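Side-chain contact in probable ribonuclease HepT (Haemophilus influenzae, PDB 1JOG), which probably acts as the RNase toxin of a type VII toxin-antitoxin system, neutralised by its partner MntA, probably through AMPylation: residues Met96-Ala101 with Leu129-Phe134. Residues are numbered along the deposited sequence; the frame is centred on the assembly and turned at random.
Sequences MSKWVA and LIESSF
Lys-98 meets Glu-131 through its aliphatic stem, and the two side chains run crosswise, close to perpendicular. CD of Lys-98 lies 3.3 Å from CD of Glu-131 and equally near its CG, so methylene rather than ammonium faces the carboxylate. The lysine is extended as far as CE and bends only at its last torsion (chi4 78°), which leaves NZ 4.4 Å from OE1 of Glu-131, too far for a salt bridge; NZ, whose modelled place is less certain, pairs instead with Asp-95. Trp-99 is buried and reaches across with the benzo end of its indole: CZ2 comes to 4.0 Å from the carbonyl O of Glu-131, which approaches the rim of the ring, close to level with it, and CH2 packs obliquely against CA of Ser-132. A water links the polar groups, donating to OE2 of Glu-131 at 2.6 Å and weakly accepting from NE1 of Trp-99, so the indole N-H and the carboxylate are joined indirectly. The hydroxyl of Ser-132 turns back to the carbonyl of Phe-128 in its own helix. Leu-58 and Met-61 of helix 36-68 also pack on the indole, and Tyr-102 meets it edge-to-face. The short segments of helices 96-106 and 125-140 cross at -115° with axes 11.1 Å apart, a spacing bridged by long side chains, as part of the all-helical fold of the nucleotidyltransferase substrate-binding-like family.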
HETATM    1  N   MSE A  96     -20.237  -9.721   9.170  1.00 34.82           N
HETATM    2  CA  MSE A  96     -19.047 -10.147   8.499  1.00 55.80           C
HETATM    3  C   MSE A  96     -19.127  -9.978   6.993  1.00 38.02           C
HETATM    4  O   MSE A  96     -18.099 -10.006   6.333  1.00 37.65           O
HETATM    5  CB  MSE A  96     -18.638 -11.602   8.872  1.00 54.40           C
HETATM    6  CG  MSE A  96     -19.584 -12.775   8.578  1.00 79.96           C
HETATM    7 SE   MSE A  96     -18.990 -14.554   9.318  1.00 56.73          SE
HETATM    8  CE  MSE A  96     -18.319 -15.214   7.607  1.00 42.17           C
ATOM      9  N   SER A  97     -20.307  -9.751   6.430  1.00 43.62           N
ATOM     10  CA  SER A  97     -20.389  -9.613   4.959  1.00 39.38           C
ATOM     11  C   SER A  97     -19.593  -8.361   4.626  1.00 24.43           C
ATOM     12  O   SER A  97     -18.866  -8.286   3.631  1.00 33.39           O
ATOM     13  CB  SER A  97     -21.832  -9.447   4.524  1.00 46.81           C
ATOM     14  OG  SER A  97     -22.413  -8.389   5.234  1.00 50.75           O
ATOM     15  N   LYS A  98     -19.648  -7.408   5.530  1.00 27.54           N
ATOM     16  CA  LYS A  98     -18.854  -6.182   5.362  1.00 40.98           C
ATOM     17  C   LYS A  98     -17.307  -6.374   5.415  1.00 50.78           C
ATOM     18  O   LYS A  98     -16.556  -5.789   4.604  1.00 58.22           O
ATOM     19  CB  LYS A  98     -19.229  -5.188   6.438  1.00 46.07           C
ATOM     20  CG  LYS A  98     -20.511  -4.531   6.225  1.00 39.78           C
ATOM     21  CD  LYS A  98     -20.795  -3.603   7.357  1.00 57.85           C
ATOM     22  CE  LYS A  98     -22.262  -3.265   7.352  1.00 67.96           C
ATOM     23  NZ  LYS A  98     -23.045  -4.393   7.934  1.00 79.33           N
ATOM     24  N   TRP A  99     -16.821  -7.155   6.382  1.00 34.59           N
ATOM     25  CA  TRP A  99     -15.368  -7.373   6.453  1.00 31.33           C
ATOM     26  C   TRP A  99     -14.959  -8.204   5.268  1.00 31.55           C
ATOM     27  O   TRP A  99     -13.865  -8.028   4.733  1.00 40.24           O
ATOM     28  CB  TRP A  99     -14.975  -8.027   7.772  1.00 28.63           C
ATOM     29  CG  TRP A  99     -15.136  -7.026   8.867  1.00 21.76           C
ATOM     30  CD1 TRP A  99     -16.270  -6.808   9.684  1.00 21.90           C
ATOM     31  CD2 TRP A  99     -14.197  -6.040   9.232  1.00 24.94           C
ATOM     32  NE1 TRP A  99     -16.039  -5.745  10.510  1.00 28.03           N
ATOM     33  CE2 TRP A  99     -14.775  -5.262  10.265  1.00 13.53           C
ATOM     34  CE3 TRP A  99     -12.917  -5.726   8.792  1.00 31.68           C
ATOM     35  CZ2 TRP A  99     -14.115  -4.194  10.844  1.00 18.05           C
ATOM     36  CZ3 TRP A  99     -12.287  -4.636   9.367  1.00  9.72           C
ATOM     37  CH2 TRP A  99     -12.863  -3.895  10.369  1.00 15.70           C
ATOM     38  N   VAL A 100     -15.872  -9.059   4.795  1.00 25.41           N
ATOM     39  CA  VAL A 100     -15.554  -9.853   3.633  1.00 24.44           C
ATOM     40  C   VAL A 100     -15.372  -8.896   2.451  1.00 43.43           C
ATOM     41  O   VAL A 100     -14.481  -9.048   1.614  1.00 47.94           O
ATOM     42  CB  VAL A 100     -16.660 -10.867   3.346  1.00 28.84           C
ATOM     43  CG1 VAL A 100     -16.456 -11.448   1.974  1.00 22.89           C
ATOM     44  CG2 VAL A 100     -16.618 -11.993   4.352  1.00 31.75           C
ATOM     45  N   ALA A 101     -16.214  -7.879   2.404  1.00 42.95           N
ATOM     46  CA  ALA A 101     -16.132  -6.901   1.337  1.00 37.87           C
ATOM     47  C   ALA A 101     -14.877  -6.029   1.555  1.00 42.58           C
ATOM     48  O   ALA A 101     -14.224  -5.643   0.584  1.00 40.24           O
ATOM     49  CB  ALA A 101     -17.457  -6.024   1.307  1.00 20.04           C
ATOM     50  N   LEU A 129     -14.917   3.489   7.936  1.00 30.63           N
ATOM     51  CA  LEU A 129     -14.716   4.079   9.227  1.00 30.66           C
ATOM     52  C   LEU A 129     -15.770   3.707  10.254  1.00 37.55           C
ATOM     53  O   LEU A 129     -15.439   3.467  11.398  1.00 27.84           O
ATOM     54  CB  LEU A 129     -14.566   5.567   9.095  1.00 26.13           C
ATOM     55  CG  LEU A 129     -13.187   5.914   8.501  1.00 41.23           C
ATOM     56  CD1 LEU A 129     -13.329   7.347   8.180  1.00 15.90           C
ATOM     57  CD2 LEU A 129     -11.899   5.661   9.436  1.00 23.05           C
ATOM     58  N   ILE A 130     -17.038   3.622   9.868  1.00 49.01           N
ATOM     59  CA  ILE A 130     -18.077   3.274  10.854  1.00 23.24           C
ATOM     60  C   ILE A 130     -17.807   1.887  11.444  1.00 40.68           C
ATOM     61  O   ILE A 130     -17.697   1.732  12.659  1.00 32.09           O
ATOM     62  CB  ILE A 130     -19.423   3.287  10.218  1.00 42.89           C
ATOM     63  CG1 ILE A 130     -19.855   4.721  10.037  1.00 46.01           C
ATOM     64  CG2 ILE A 130     -20.402   2.498  11.036  1.00 30.23           C
ATOM     65  CD1 ILE A 130     -20.461   4.993   8.664  1.00 41.98           C
ATOM     66  N   GLU A 131     -17.680   0.892  10.573  1.00 30.05           N
ATOM     67  CA  GLU A 131     -17.427  -0.502  11.006  1.00 36.55           C
ATOM     68  C   GLU A 131     -16.170  -0.724  11.792  1.00 29.13           C
ATOM     69  O   GLU A 131     -16.157  -1.415  12.812  1.00 45.91           O
ATOM     70  CB  GLU A 131     -17.379  -1.470   9.792  1.00 28.20           C
ATOM     71  CG  GLU A 131     -18.711  -1.687   9.084  1.00 67.46           C
ATOM     72  CD  GLU A 131     -19.847  -2.021  10.050  1.00 54.69           C
ATOM     73  OE1 GLU A 131     -20.849  -1.265  10.114  1.00 47.02           O
ATOM     74  OE2 GLU A 131     -19.718  -3.024  10.757  1.00 41.21           O
ATOM     75  N   SER A 132     -15.090  -0.174  11.261  1.00 32.89           N
ATOM     76  CA  SER A 132     -13.773  -0.305  11.858  1.00 35.88           C
ATOM     77  C   SER A 132     -13.836   0.340  13.232  1.00 30.97           C
ATOM     78  O   SER A 132     -13.266  -0.164  14.182  1.00 35.56           O
ATOM     79  CB  SER A 132     -12.689   0.333  10.945  1.00 22.17           C
ATOM     80  OG  SER A 132     -12.792   1.741  10.819  1.00 35.07           O
ATOM     81  N   SER A 133     -14.493   1.490  13.332  1.00 31.60           N
ATOM     82  CA  SER A 133     -14.655   2.115  14.643  1.00 43.42           C
ATOM     83  C   SER A 133     -15.532   1.251  15.558  1.00 52.13           C
ATOM     84  O   SER A 133     -15.390   1.330  16.751  1.00 34.83           O
ATOM     85  CB  SER A 133     -15.373   3.414  14.521  1.00 30.24           C
ATOM     86  OG  SER A 133     -15.541   4.071  15.756  1.00 30.06           O
ATOM     87  N   PHE A 134     -16.465   0.451  15.043  1.00 43.45           N
ATOM     88  CA  PHE A 134     -17.232  -0.305  16.024  1.00 59.56           C
ATOM     89  C   PHE A 134     -16.321  -1.342  16.611  1.00 41.34           C
ATOM     90  O   PHE A 134     -16.309  -1.518  17.792  1.00 33.29           O
ATOM     91  CB  PHE A 134     -18.465  -0.999  15.438  1.00 50.92           C
ATOM     92  CG  PHE A 134     -19.754  -0.183  15.536  1.00 84.48           C
ATOM     93  CD1 PHE A 134     -20.097   0.757  14.533  1.00 81.25           C
ATOM     94  CD2 PHE A 134     -20.691  -0.436  16.566  1.00 87.71           C
ATOM     95  CE1 PHE A 134     -21.349   1.415  14.538  1.00 78.51           C
ATOM     96  CE2 PHE A 134     -21.951   0.235  16.573  1.00 83.96           C
ATOM     97  CZ  PHE A 134     -22.272   1.155  15.552  1.00 78.87           C
TER
HETATM   98  O   HOH W   1     -19.051  -5.565  10.896  1.00 49.69           O